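Local atomic coordinates of intracellular growth locus, subunit C (Francisella tularensis subsp. tularensis, PDB entry 2QWU), a protein that is encoded by the Francisella pathogenicity island, is linked to intracellular growth and cell invasion, and probably acts in the island's type VI-like secretion machinery. Residues E5-Q10 / I139-S144; E46-N51 / L91-K96; V53-G58 / T62-A67; T163-V168 / Y175-I180; L190-A195 / G201-G206. The protein carries 2 engineered substitutions. One frame throughout, in Å; residues are numbered along the deposited sequence.

Overall arrangement
Contacts 1 and 5 form one cluster, their centres about 6 Å apart, where the N-terminal segment, the 139-144 loop and the 189-193/200-204 hairpin meet. Contacts 2 and 4 lie on the other side of the chain's centre and share the large antiparallel sheet, since strands 86-96 and 173-184 are neighbours in it. Contact 3 joins two loops and reaches contact 2 through Ala67. Contact 1 is buried, contacts 2 and 5 are partly buried, and contacts 3 and 4 lie at the surface. Contact 1 is apolar across its segments, contact 5 combines strand pairing with one apolar face, contacts 2 and 4 mix packing with direct and water-linked hydrogen bonds, and contact 3 has only van der Waals contacts.

Contact 1. Residues E5-Q10 / I139-S144; sequences EMITRQ and IMIDLS
Met6 with Met140, and Ile7 with Ile141, meet by apolar packing. Met6 and Met140, both selenomethionines, cross at a slant: the selenium of Met140 rests against the root of the Met6 side chain, with Met140 SE 3.6 Å from Met6 CB. In the second pair the end of Ile7 meets the middle of Ile141 at roughly a right angle. Ile7 CG1 lies opposite its carbonyl carbon (chi1 -58°), and an extended chi2 of 170° then carries the terminal methyl across, until Ile7 CD1 is 3.4 Å from Ile141 CG1, tighter than usual for two carbons. The same methyl also closes on the backbone, with Ile7 CD1 3.3 Å from Met140 O.

Polar interactions stay within the 139-144 segment or lead out of the contact. Asp142 OD1 accepts from Ser144 N at 3.0 Å, closing an Asx turn, and from Ser144 OG at 2.7 Å on its syn side. Two donors thus grip one carboxylate oxygen and fix the bend after the packed residues. Backbone bonds tie Met140 to Cys193 and Asp142 to Pro191, while Val20 of strand 18-21 touches Met6, Ile7 and Met140.

With no hydrogen bond crossing between 5-10 and 139-144, their direct cohesion is van der Waals and hydrophobic, in a largely buried place.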
# COMPACT_ATOMS: atom_id res chain seq x y z
N GLU A 5 16.15 -9.89 -1.77
CA GLU A 5 15.60 -8.58 -1.49
C GLU A 5 14.50 -8.20 -2.51
O GLU A 5 14.73 -8.26 -3.74
CB GLU A 5 16.74 -7.57 -1.61
CG GLU A 5 17.20 -7.50 -3.08
CD GLU A 5 18.69 -7.42 -3.30
OE1 GLU A 5 19.22 -6.31 -3.27
OE2 GLU A 5 19.34 -8.47 -3.54
N MSE A 6 13.35 -7.76 -2.02
CA MSE A 6 12.30 -7.34 -2.92
C MSE A 6 12.74 -6.16 -3.81
O MSE A 6 12.44 -6.12 -5.01
CB MSE A 6 11.07 -6.97 -2.11
CG MSE A 6 9.82 -6.59 -2.93
SE MSE A 6 8.97 -8.05 -3.59
CE MSE A 6 8.63 -8.90 -2.33
N ILE A 7 13.45 -5.19 -3.26
CA ILE A 7 13.94 -4.08 -4.07
C ILE A 7 15.46 -4.15 -4.14
O ILE A 7 16.14 -4.08 -3.10
CB ILE A 7 13.52 -2.77 -3.50
CG1 ILE A 7 11.97 -2.73 -3.41
CG2 ILE A 7 14.04 -1.63 -4.39
CD1 ILE A 7 11.45 -1.53 -2.61
N THR A 8 16.01 -4.29 -5.35
CA THR A 8 17.46 -4.41 -5.53
C THR A 8 18.15 -3.05 -5.70
O THR A 8 17.56 -2.11 -6.24
CB THR A 8 17.81 -5.30 -6.81
OG1 THR A 8 17.36 -4.63 -8.00
CG2 THR A 8 17.13 -6.67 -6.71
N ARG A 9 19.41 -2.96 -5.27
CA ARG A 9 20.16 -1.71 -5.43
C ARG A 9 20.22 -1.31 -6.91
O ARG A 9 20.12 -0.12 -7.24
CB ARG A 9 21.56 -1.88 -4.86
CG ARG A 9 22.45 -0.66 -5.07
CD ARG A 9 21.79 0.63 -4.58
NE ARG A 9 21.40 0.55 -3.17
CZ ARG A 9 20.83 1.54 -2.50
NH1 ARG A 9 20.58 2.70 -3.11
NH2 ARG A 9 20.52 1.37 -1.21
N GLN A 10 20.38 -2.29 -7.80
CA GLN A 10 20.38 -2.03 -9.25
C GLN A 10 19.09 -1.31 -9.70
O GLN A 10 19.15 -0.35 -10.46
CB GLN A 10 20.53 -3.35 -10.01
CG GLN A 10 20.20 -3.24 -11.53
CD GLN A 10 21.26 -2.48 -12.33
OE1 GLN A 10 22.45 -2.45 -11.96
NE2 GLN A 10 20.84 -1.88 -13.45
N ILE A 139 12.58 -1.64 6.17
CA ILE A 139 11.48 -1.37 5.26
C ILE A 139 11.81 -1.90 3.88
O ILE A 139 12.97 -2.30 3.63
CB ILE A 139 11.25 0.16 5.04
CG1 ILE A 139 12.47 0.83 4.35
CG2 ILE A 139 10.91 0.86 6.41
CD1 ILE A 139 12.22 2.31 3.94
N MSE A 140 10.79 -1.97 3.03
CA MSE A 140 11.01 -2.22 1.60
C MSE A 140 10.83 -0.80 1.02
O MSE A 140 11.73 -0.26 0.42
CB MSE A 140 9.99 -3.19 1.00
CG MSE A 140 10.37 -4.66 1.41
SE MSE A 140 9.16 -5.97 0.80
CE MSE A 140 7.63 -5.43 1.64
N ILE A 141 9.67 -0.18 1.27
CA ILE A 141 9.41 1.20 0.83
C ILE A 141 8.65 1.90 1.99
O ILE A 141 7.71 1.34 2.56
CB ILE A 141 8.43 1.26 -0.33
CG1 ILE A 141 8.91 0.45 -1.51
CG2 ILE A 141 8.23 2.73 -0.70
CD1 ILE A 141 7.93 0.54 -2.70
N ASP A 142 9.02 3.14 2.29
CA ASP A 142 8.29 3.93 3.32
C ASP A 142 7.19 4.72 2.59
O ASP A 142 7.46 5.73 1.91
CB ASP A 142 9.26 4.90 4.06
CG ASP A 142 8.60 5.59 5.24
OD1 ASP A 142 7.35 5.54 5.32
OD2 ASP A 142 9.32 6.19 6.11
N LEU A 143 5.95 4.27 2.71
CA LEU A 143 4.84 4.90 2.01
C LEU A 143 4.15 5.97 2.88
O LEU A 143 3.14 6.52 2.49
CB LEU A 143 3.79 3.82 1.67
CG LEU A 143 4.32 2.79 0.65
CD1 LEU A 143 3.26 1.67 0.48
CD2 LEU A 143 4.66 3.46 -0.68
N SER A 144 4.68 6.23 4.06
CA SER A 144 3.99 7.15 4.96
C SER A 144 3.60 8.46 4.35
O SER A 144 4.43 9.14 3.76
CB SER A 144 4.81 7.40 6.26
OG SER A 144 5.19 6.17 6.87

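Contact 2. Residues E46-N51 / L91-K96; sequences EKLDKN and LGVLIK
This is a partly buried contact in which Asn51 and Leu48, on the loop after strand 46-47, reach strand 86-96 near its end, one by a direct hydrogen bond and the other by apolar packing. A chi1 of 61° sets the Asn51 amide between its own backbone N and carbonyl carbon, and from there Asn51 ND2 donates to Leu94 O over 2.9 Å. The bond is nearly straight, 166° at the hydrogen. The acceptor lies within 6° of the Asn51 amide plane, although the donor is tilted from the plane of the Leu94 carbonyl. At the other end of the same amide, water 3 joins the two segments: it accepts from Leu94 N at 2.8 Å and can donate to Asn51 OD1 at 2.8 Å. One side-chain amide therefore addresses Leu94 O directly and Leu94 N through water 3.

Strand 86-96 runs antiparallel between strands 71-79 and 173-184. Backbone hydrogen bonds join Val93 and Ile95 to His176 and Arg174 of the latter, and Gly92 to Ser72 near the start of the former. Leu94 comes past that start, and there Asn51 and water stand in for a strand partner.

The apolar part lies at Leu48, whose CD1 is 3.7 Å from Ile95 CG2 and 4.1 Å from Val93 CB. The Leu48 side chain meets Val93 at about a right angle. Water 2 can further link Leu94 O, at 3.1 Å, with Asp49 OD2 at 3.2 Å, each from the water oxygen.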
# COMPACT_ATOMS: atom_id res chain seq x y z
N GLU A 46 -13.25 9.30 1.76
CA GLU A 46 -13.84 8.37 2.72
C GLU A 46 -12.72 7.79 3.55
O GLU A 46 -11.75 7.26 3.01
CB GLU A 46 -14.60 7.25 1.98
CG GLU A 46 -15.64 7.77 1.00
CD GLU A 46 -16.78 8.54 1.68
OE1 GLU A 46 -17.36 9.44 1.01
OE2 GLU A 46 -17.12 8.24 2.85
N LYS A 47 -12.84 7.94 4.86
CA LYS A 47 -11.84 7.43 5.81
C LYS A 47 -12.12 5.96 6.16
O LYS A 47 -13.23 5.61 6.58
CB LYS A 47 -11.89 8.27 7.10
CG LYS A 47 -11.28 9.61 6.91
CD LYS A 47 -11.49 10.60 8.09
CE LYS A 47 -11.24 12.05 7.59
NZ LYS A 47 -10.97 13.03 8.71
N LEU A 48 -11.14 5.08 5.96
CA LEU A 48 -11.37 3.68 6.31
C LEU A 48 -11.13 3.53 7.81
O LEU A 48 -10.23 4.16 8.36
CB LEU A 48 -10.42 2.76 5.53
CG LEU A 48 -10.64 2.32 4.06
CD1 LEU A 48 -11.77 1.27 3.96
CD2 LEU A 48 -10.95 3.53 3.19
N ASP A 49 -11.92 2.69 8.48
CA ASP A 49 -11.74 2.42 9.91
C ASP A 49 -10.44 1.65 10.13
O ASP A 49 -10.05 0.80 9.31
CB ASP A 49 -12.87 1.54 10.47
CG ASP A 49 -14.24 2.19 10.38
OD1 ASP A 49 -14.36 3.45 10.44
OD2 ASP A 49 -15.22 1.40 10.24
N LYS A 50 -9.75 1.94 11.23
CA LYS A 50 -8.52 1.24 11.58
C LYS A 50 -9.02 0.01 12.37
O LYS A 50 -9.23 0.08 13.57
CB LYS A 50 -7.69 2.15 12.46
CG LYS A 50 -6.31 1.62 12.79
CD LYS A 50 -5.77 2.52 13.88
CE LYS A 50 -4.30 2.40 13.96
NZ LYS A 50 -3.87 3.24 15.12
N ASN A 51 -9.24 -1.10 11.68
CA ASN A 51 -9.84 -2.28 12.29
C ASN A 51 -9.13 -3.59 12.03
O ASN A 51 -9.68 -4.67 12.28
CB ASN A 51 -11.30 -2.38 11.80
CG ASN A 51 -11.38 -2.54 10.29
OD1 ASN A 51 -10.36 -2.55 9.63
ND2 ASN A 51 -12.59 -2.62 9.75
N LEU A 91 -4.64 -2.80 -2.30
CA LEU A 91 -4.82 -2.67 -0.85
C LEU A 91 -5.82 -3.68 -0.33
O LEU A 91 -6.76 -4.02 -1.02
CB LEU A 91 -5.34 -1.23 -0.54
CG LEU A 91 -4.47 -0.07 -1.03
CD1 LEU A 91 -5.29 1.17 -1.23
CD2 LEU A 91 -3.43 0.17 0.01
N GLY A 92 -5.62 -4.16 0.90
CA GLY A 92 -6.55 -5.09 1.51
C GLY A 92 -7.25 -4.32 2.63
O GLY A 92 -6.58 -3.71 3.44
N VAL A 93 -8.60 -4.30 2.64
CA VAL A 93 -9.32 -3.61 3.70
C VAL A 93 -10.38 -4.53 4.28
O VAL A 93 -10.82 -5.48 3.65
CB VAL A 93 -9.96 -2.29 3.20
CG1 VAL A 93 -8.87 -1.35 2.65
CG2 VAL A 93 -11.00 -2.59 2.07
N LEU A 94 -10.77 -4.26 5.52
CA LEU A 94 -11.84 -5.09 6.14
C LEU A 94 -13.09 -4.19 6.21
O LEU A 94 -13.14 -3.22 6.97
CB LEU A 94 -11.39 -5.56 7.52
CG LEU A 94 -12.34 -6.53 8.22
CD1 LEU A 94 -12.50 -7.85 7.46
CD2 LEU A 94 -11.66 -6.73 9.63
N ILE A 95 -14.09 -4.48 5.37
CA ILE A 95 -15.30 -3.64 5.30
C ILE A 95 -16.55 -4.45 5.04
O ILE A 95 -16.49 -5.60 4.58
CB ILE A 95 -15.19 -2.61 4.12
CG1 ILE A 95 -14.94 -3.36 2.79
CG2 ILE A 95 -14.02 -1.63 4.39
CD1 ILE A 95 -14.87 -2.46 1.54
N LYS A 96 -17.70 -3.82 5.31
CA LYS A 96 -18.99 -4.45 5.03
C LYS A 96 -19.28 -4.25 3.53
O LYS A 96 -18.75 -3.34 2.89
CB LYS A 96 -20.09 -3.79 5.89
CG LYS A 96 -19.85 -4.02 7.38
CD LYS A 96 -20.88 -3.32 8.26
CE LYS A 96 -22.23 -3.83 7.93
NZ LYS A 96 -23.25 -3.58 9.01
O HOH W 1 -12.12 -0.13 7.23
O HOH W 2 -14.81 -0.75 7.96
O HOH W 3 -9.85 -2.05 6.93

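Contact 3. Residues V53-G58 / T62-A67; sequences VAIDGG and TKADSA
Val53 and Ile55 both turn a methyl to the single methyl of Ala64, whose CB points toward the 53-58 segment and is reached from two directions. Ile55 comes closer, its CD1 lying 3.5 Å from Ala64 CB. Its side chain is folded at both torsions, chi1 -53° and chi2 -65°, which brings the end round to Ala64 although its first bond points to the side of the 62-67 segment. Val53 lies against the opposite main chain instead. Its CG1, opposite the backbone N (chi1 -176°), touches Ala64 CB at 3.9 Å and also approaches a carbonyl oxygen, 3.7 Å from Ser66 O. The other branch, CG2, lies 3.7 Å from Asp65 O and 4.0 Å from Ala67 CA. Asp65, Ser66 and Ala67 direct their own side chains away, and what Val53 meets of them is main chain. The two backbones come nearest here, with Val53 CA 4.1 Å from Ala67 CA.

No hydrogen bond crosses between the segments; the direct contact between them consists of methyl groups against methyl and main-chain atoms. Both segments belong to the long connection from strand 46-47 to strand 71-79, at the surface of the chain. There the 53-58 segment is anchored by backbone bonds of Ile55 to Cys27 and of Gly57 to Lys128, and Ala54 O accepts from Thr68 OG1 shortly before strand 71-79 begins.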
# COMPACT_ATOMS: atom_id res chain seq x y z
N VAL A 53 -6.02 -6.02 12.95
CA VAL A 53 -4.94 -6.24 13.92
C VAL A 53 -3.73 -6.76 13.14
O VAL A 53 -3.48 -7.97 13.07
CB VAL A 53 -5.38 -7.21 15.03
CG1 VAL A 53 -4.30 -7.33 16.08
CG2 VAL A 53 -6.67 -6.66 15.69
N ALA A 54 -3.02 -5.82 12.51
CA ALA A 54 -1.87 -6.16 11.66
C ALA A 54 -0.64 -6.36 12.50
O ALA A 54 -0.42 -5.67 13.56
CB ALA A 54 -1.64 -5.07 10.61
N ILE A 55 0.18 -7.29 12.05
CA ILE A 55 1.36 -7.69 12.80
C ILE A 55 2.66 -7.22 12.13
O ILE A 55 2.95 -7.60 10.98
CB ILE A 55 1.37 -9.23 12.92
CG1 ILE A 55 0.04 -9.77 13.50
CG2 ILE A 55 2.63 -9.67 13.73
CD1 ILE A 55 -0.21 -9.32 14.96
N ASP A 56 3.41 -6.35 12.82
CA ASP A 56 4.67 -5.84 12.29
C ASP A 56 5.70 -7.01 12.31
O ASP A 56 5.56 -7.99 13.04
CB ASP A 56 5.17 -4.65 13.16
CG ASP A 56 6.10 -3.69 12.40
OD1 ASP A 56 6.18 -3.77 11.15
OD2 ASP A 56 6.75 -2.82 13.03
N GLY A 57 6.73 -6.90 11.48
CA GLY A 57 7.69 -8.00 11.42
C GLY A 57 8.30 -8.25 12.79
O GLY A 57 8.70 -7.29 13.49
N GLY A 58 8.35 -9.52 13.15
CA GLY A 58 8.95 -9.96 14.40
C GLY A 58 8.09 -9.79 15.61
O GLY A 58 8.46 -10.23 16.72
N THR A 62 0.79 -12.86 20.32
CA THR A 62 0.02 -13.10 21.55
C THR A 62 -0.16 -11.81 22.34
O THR A 62 -0.97 -11.75 23.25
CB THR A 62 0.71 -14.14 22.49
OG1 THR A 62 1.91 -13.58 23.02
CG2 THR A 62 1.02 -15.40 21.77
N LYS A 63 0.63 -10.80 22.00
CA LYS A 63 0.51 -9.52 22.65
C LYS A 63 -0.30 -8.54 21.78
O LYS A 63 -0.59 -7.43 22.21
CB LYS A 63 1.88 -8.93 22.93
CG LYS A 63 2.59 -9.58 24.09
CD LYS A 63 3.98 -8.98 24.23
CE LYS A 63 4.73 -9.64 25.36
NZ LYS A 63 6.21 -9.40 25.20
N ALA A 64 -0.65 -8.96 20.57
CA ALA A 64 -1.41 -8.09 19.66
C ALA A 64 -2.88 -8.09 20.07
O ALA A 64 -3.50 -9.15 20.17
CB ALA A 64 -1.28 -8.59 18.25
N ASP A 65 -3.44 -6.93 20.33
CA ASP A 65 -4.84 -6.92 20.69
C ASP A 65 -5.62 -5.82 19.98
O ASP A 65 -6.67 -6.08 19.37
CB ASP A 65 -4.96 -6.83 22.20
CG ASP A 65 -4.13 -5.70 22.79
OD1 ASP A 65 -3.11 -5.31 22.17
OD2 ASP A 65 -4.49 -5.22 23.89
N SER A 66 -5.11 -4.60 20.00
CA SER A 66 -5.85 -3.53 19.35
C SER A 66 -5.52 -3.44 17.87
O SER A 66 -4.48 -3.87 17.43
CB SER A 66 -5.56 -2.20 20.02
OG SER A 66 -4.23 -1.78 19.71
N ALA A 67 -6.46 -2.88 17.10
CA ALA A 67 -6.25 -2.71 15.66
C ALA A 67 -5.08 -1.79 15.42
O ALA A 67 -4.88 -0.77 16.11
CB ALA A 67 -7.47 -2.12 15.02

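Contact 4. Residues T163-V168 / Y175-I180; sequences TELMGV and YHIISI
The Tyr175 ring is the flat group of this contact, and the 163-168 turn wraps round its root. Met166 approaches obliquely on the CD1 side: its selenium is 4.2 Å from the centroid of the Tyr175 ring and 37° off the ring normal, a Met-aromatic contact in a selenomethionine. At the ring edge, close to the plane, Leu165 CD1 lies 4.0 Å from Tyr175 CD2, and Thr163 OG1 is also near that edge. The phenol end leads outside the contact, where Tyr175 OH is hydrogen-bonded to Pro24 O and Ser72 OG.

Thr163 lies alongside Tyr175 and binds its carbonyl twice. Thr163 OG1 donates to Tyr175 O over 2.8 Å, and Thr163 N reaches the same Tyr175 O at 3.0 Å in a bent bond, 132° at the hydrogen. With chi1 at 81°, the hydroxyl sits between the backbone N and the carbonyl carbon, and it also accepts from Leu165 N at 3.1 Å. The remaining branch packs on the strand, Thr163 CG2 being 3.7 Å from Ile177 CG1. Water 4 bridges the turn and the strand: it accepts from Tyr175 N at 2.8 Å and from Met166 N, and donates to the carbonyls of Thr163 and Gly167.

The Leu165 N to Thr163 OG1 bond makes an ST turn, which runs into a type I beta turn from Glu164 to Gly167, closed by Gly167 N to Glu164 O. Together the two turns begin the 163-172 connection between the antiparallel strands 157-162 and 173-184.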
# COMPACT_ATOMS: atom_id res chain seq x y z
N THR A 163 -13.43 -11.13 -0.56
CA THR A 163 -12.75 -12.42 -0.49
C THR A 163 -13.18 -13.12 0.81
O THR A 163 -13.80 -12.50 1.68
CB THR A 163 -11.19 -12.30 -0.43
OG1 THR A 163 -10.80 -12.00 0.92
CG2 THR A 163 -10.69 -11.25 -1.41
N GLU A 164 -12.88 -14.40 0.92
CA GLU A 164 -13.16 -15.14 2.14
C GLU A 164 -11.86 -15.36 2.90
O GLU A 164 -11.81 -16.18 3.80
CB GLU A 164 -13.78 -16.53 1.79
CG GLU A 164 -15.16 -16.44 1.15
CD GLU A 164 -16.13 -15.60 1.96
OE1 GLU A 164 -16.20 -15.78 3.21
OE2 GLU A 164 -16.82 -14.75 1.38
N LEU A 165 -10.80 -14.62 2.55
CA LEU A 165 -9.52 -14.81 3.21
C LEU A 165 -9.47 -14.64 4.72
O LEU A 165 -8.63 -15.25 5.39
CB LEU A 165 -8.47 -13.90 2.58
CG LEU A 165 -8.09 -14.25 1.16
CD1 LEU A 165 -7.25 -13.15 0.58
CD2 LEU A 165 -7.30 -15.57 1.18
N MSE A 166 -10.31 -13.76 5.26
CA MSE A 166 -10.38 -13.54 6.70
C MSE A 166 -11.79 -13.94 7.16
O MSE A 166 -12.31 -13.47 8.18
CB MSE A 166 -10.10 -12.07 7.04
CG MSE A 166 -8.66 -11.63 6.80
SE MSE A 166 -8.28 -9.87 7.40
CE MSE A 166 -9.62 -9.40 7.91
N GLY A 167 -12.43 -14.81 6.40
CA GLY A 167 -13.80 -15.16 6.76
C GLY A 167 -14.73 -13.96 6.83
O GLY A 167 -14.53 -12.91 6.20
N VAL A 168 -15.80 -14.11 7.60
CA VAL A 168 -16.73 -13.02 7.79
C VAL A 168 -16.68 -12.68 9.25
O VAL A 168 -16.89 -13.56 10.09
CB VAL A 168 -18.15 -13.44 7.35
CG1 VAL A 168 -19.13 -12.30 7.55
CG2 VAL A 168 -18.10 -13.88 5.89
N TYR A 175 -12.62 -9.37 4.09
CA TYR A 175 -11.37 -8.78 3.63
C TYR A 175 -11.62 -8.54 2.15
O TYR A 175 -11.91 -9.52 1.41
CB TYR A 175 -10.25 -9.76 3.88
CG TYR A 175 -8.86 -9.21 3.56
CD1 TYR A 175 -8.36 -8.11 4.25
CD2 TYR A 175 -8.03 -9.87 2.66
CE1 TYR A 175 -7.01 -7.68 4.04
CE2 TYR A 175 -6.72 -9.48 2.45
CZ TYR A 175 -6.22 -8.38 3.15
OH TYR A 175 -4.89 -7.98 2.99
N HIS A 176 -11.50 -7.29 1.70
CA HIS A 176 -11.73 -6.93 0.28
C HIS A 176 -10.42 -6.49 -0.33
O HIS A 176 -9.60 -5.84 0.32
CB HIS A 176 -12.72 -5.75 0.12
CG HIS A 176 -14.19 -6.11 0.33
ND1 HIS A 176 -14.70 -6.51 1.54
CD2 HIS A 176 -15.23 -6.02 -0.53
CE1 HIS A 176 -16.03 -6.67 1.43
NE2 HIS A 176 -16.36 -6.38 0.18
N ILE A 177 -10.23 -6.78 -1.61
CA ILE A 177 -9.01 -6.37 -2.26
C ILE A 177 -9.31 -5.22 -3.21
O ILE A 177 -10.15 -5.36 -4.10
CB ILE A 177 -8.39 -7.58 -2.99
CG1 ILE A 177 -8.08 -8.63 -1.91
CG2 ILE A 177 -7.21 -7.14 -3.81
CD1 ILE A 177 -7.14 -9.78 -2.33
N ILE A 178 -8.65 -4.08 -3.01
CA ILE A 178 -8.87 -2.88 -3.84
C ILE A 178 -7.68 -2.74 -4.75
O ILE A 178 -6.54 -2.54 -4.29
CB ILE A 178 -8.99 -1.58 -2.94
CG1 ILE A 178 -10.13 -1.76 -1.94
CG2 ILE A 178 -9.11 -0.37 -3.78
CD1 ILE A 178 -10.18 -0.53 -0.95
N SER A 179 -7.92 -2.88 -6.05
CA SER A 179 -6.84 -2.79 -7.06
C SER A 179 -7.03 -1.52 -7.82
O SER A 179 -8.06 -1.34 -8.43
CB SER A 179 -6.88 -3.97 -8.07
OG SER A 179 -6.82 -5.21 -7.39
N ILE A 180 -6.01 -0.66 -7.81
CA ILE A 180 -6.13 0.64 -8.46
C ILE A 180 -4.98 0.80 -9.44
O ILE A 180 -3.83 0.49 -9.11
CB ILE A 180 -6.03 1.80 -7.43
CG1 ILE A 180 -6.86 1.43 -6.19
CG2 ILE A 180 -6.53 3.11 -8.09
CD1 ILE A 180 -6.66 2.42 -5.04
O HOH W 4 -12.70 -12.16 4.26

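Contact 5. Residues L190-A195 / G201-G206; sequences LPVCCA and GVAKIG
A two-stranded antiparallel hairpin, strands 189-193 and 200-204, is joined here by paired backbone bonds. Leu190 and Ala203 form one hydrogen-bonded pair: Leu190 N donates to Ala203 O at 3.0 Å, and Ala203 N returns a bond to Leu190 O at 2.9 Å. Val192 and Gly201 form the next, with Val192 N to Gly201 O at 3.0 Å and Gly201 N to Val192 O at 2.9 Å. Between them Pro191 faces Val202 as the non-hydrogen-bonded pair, where Pro191 CA and Gly201 O make a 3.6 Å CA-H...O contact.

Leu190, Val192 and Ala203 share one face. On it a chi1 of -61° sets Val192 CG1 opposite its carbonyl carbon, 4.0 Å from Ala203 CB, while Val192 CG2 covers the Gly201 carbonyl, 3.7 Å from Gly201 O. Just past the strand, Ile205 CD1 reaches Leu190 CD1 at 4.0 Å. Ile78 of strand 71-79 and Val12 of helix 9-14 meet this face, whereas Pro191 and Val202 are exposed on the other. With 130° between the short strand axes, this is a twisted two-stranded antiparallel beta hairpin with one buried apolar face.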
# COMPACT_ATOMS: atom_id res chain seq x y z
N LEU A 190 10.93 8.39 -2.67
CA LEU A 190 10.44 7.56 -1.59
C LEU A 190 11.63 6.86 -0.92
O LEU A 190 12.53 6.38 -1.60
CB LEU A 190 9.53 6.44 -2.15
CG LEU A 190 8.09 6.85 -2.57
CD1 LEU A 190 7.45 5.74 -3.36
CD2 LEU A 190 7.27 7.20 -1.34
N PRO A 191 11.61 6.73 0.42
CA PRO A 191 12.71 6.03 1.10
C PRO A 191 12.52 4.50 0.81
O PRO A 191 11.38 4.01 0.77
CB PRO A 191 12.46 6.32 2.59
CG PRO A 191 11.72 7.54 2.61
CD PRO A 191 10.77 7.43 1.41
N VAL A 192 13.63 3.80 0.56
CA VAL A 192 13.59 2.35 0.30
C VAL A 192 14.74 1.68 1.04
O VAL A 192 15.61 2.35 1.60
CB VAL A 192 13.71 2.02 -1.22
CG1 VAL A 192 12.54 2.65 -1.95
CG2 VAL A 192 15.08 2.47 -1.77
N CYS A 193 14.71 0.37 1.10
CA CYS A 193 15.83 -0.37 1.70
C CYS A 193 15.90 -1.65 0.91
O CYS A 193 14.85 -2.29 0.65
CB CYS A 193 15.59 -0.71 3.15
SG CYS A 193 17.13 -1.38 3.92
N CYS A 194 17.14 -2.02 0.57
CA CYS A 194 17.38 -3.18 -0.28
C CYS A 194 17.72 -4.45 0.47
O CYS A 194 17.03 -4.75 1.45
CB CYS A 194 18.42 -2.80 -1.35
SG CYS A 194 17.85 -1.32 -2.31
N ALA A 195 18.77 -5.18 0.06
CA ALA A 195 19.08 -6.49 0.64
C ALA A 195 19.25 -6.56 2.16
O ALA A 195 18.59 -7.35 2.85
CB ALA A 195 20.35 -7.10 -0.07
N GLY A 201 18.13 3.67 0.90
CA GLY A 201 18.33 4.56 -0.20
C GLY A 201 17.10 5.38 -0.41
O GLY A 201 16.15 5.33 0.36
N VAL A 202 17.14 6.16 -1.48
CA VAL A 202 16.03 7.02 -1.86
C VAL A 202 15.77 6.79 -3.33
O VAL A 202 16.65 7.01 -4.17
CB VAL A 202 16.40 8.50 -1.64
CG1 VAL A 202 15.27 9.42 -2.23
CG2 VAL A 202 16.63 8.75 -0.15
N ALA A 203 14.56 6.35 -3.66
CA ALA A 203 14.22 6.12 -5.03
C ALA A 203 13.60 7.40 -5.58
O ALA A 203 12.57 7.84 -5.09
CB ALA A 203 13.24 5.03 -5.11
N LYS A 204 14.23 7.99 -6.60
CA LYS A 204 13.68 9.18 -7.24
C LYS A 204 12.58 8.67 -8.18
O LYS A 204 12.82 7.77 -9.02
CB LYS A 204 14.80 9.91 -8.02
CG LYS A 204 14.36 11.12 -8.85
CD LYS A 204 13.71 12.27 -8.05
CE LYS A 204 13.88 13.59 -8.84
NZ LYS A 204 13.88 13.33 -10.34
N ILE A 205 11.39 9.21 -8.04
CA ILE A 205 10.27 8.74 -8.86
C ILE A 205 9.67 9.79 -9.75
O ILE A 205 8.91 9.46 -10.64
CB ILE A 205 9.12 8.08 -8.02
CG1 ILE A 205 8.45 9.10 -7.08
CG2 ILE A 205 9.73 6.94 -7.18
CD1 ILE A 205 7.32 8.52 -6.25
N GLY A 206 10.01 11.05 -9.50
CA GLY A 206 9.43 12.08 -10.34
C GLY A 206 10.11 13.41 -10.18
O GLY A 206 11.12 13.52 -9.52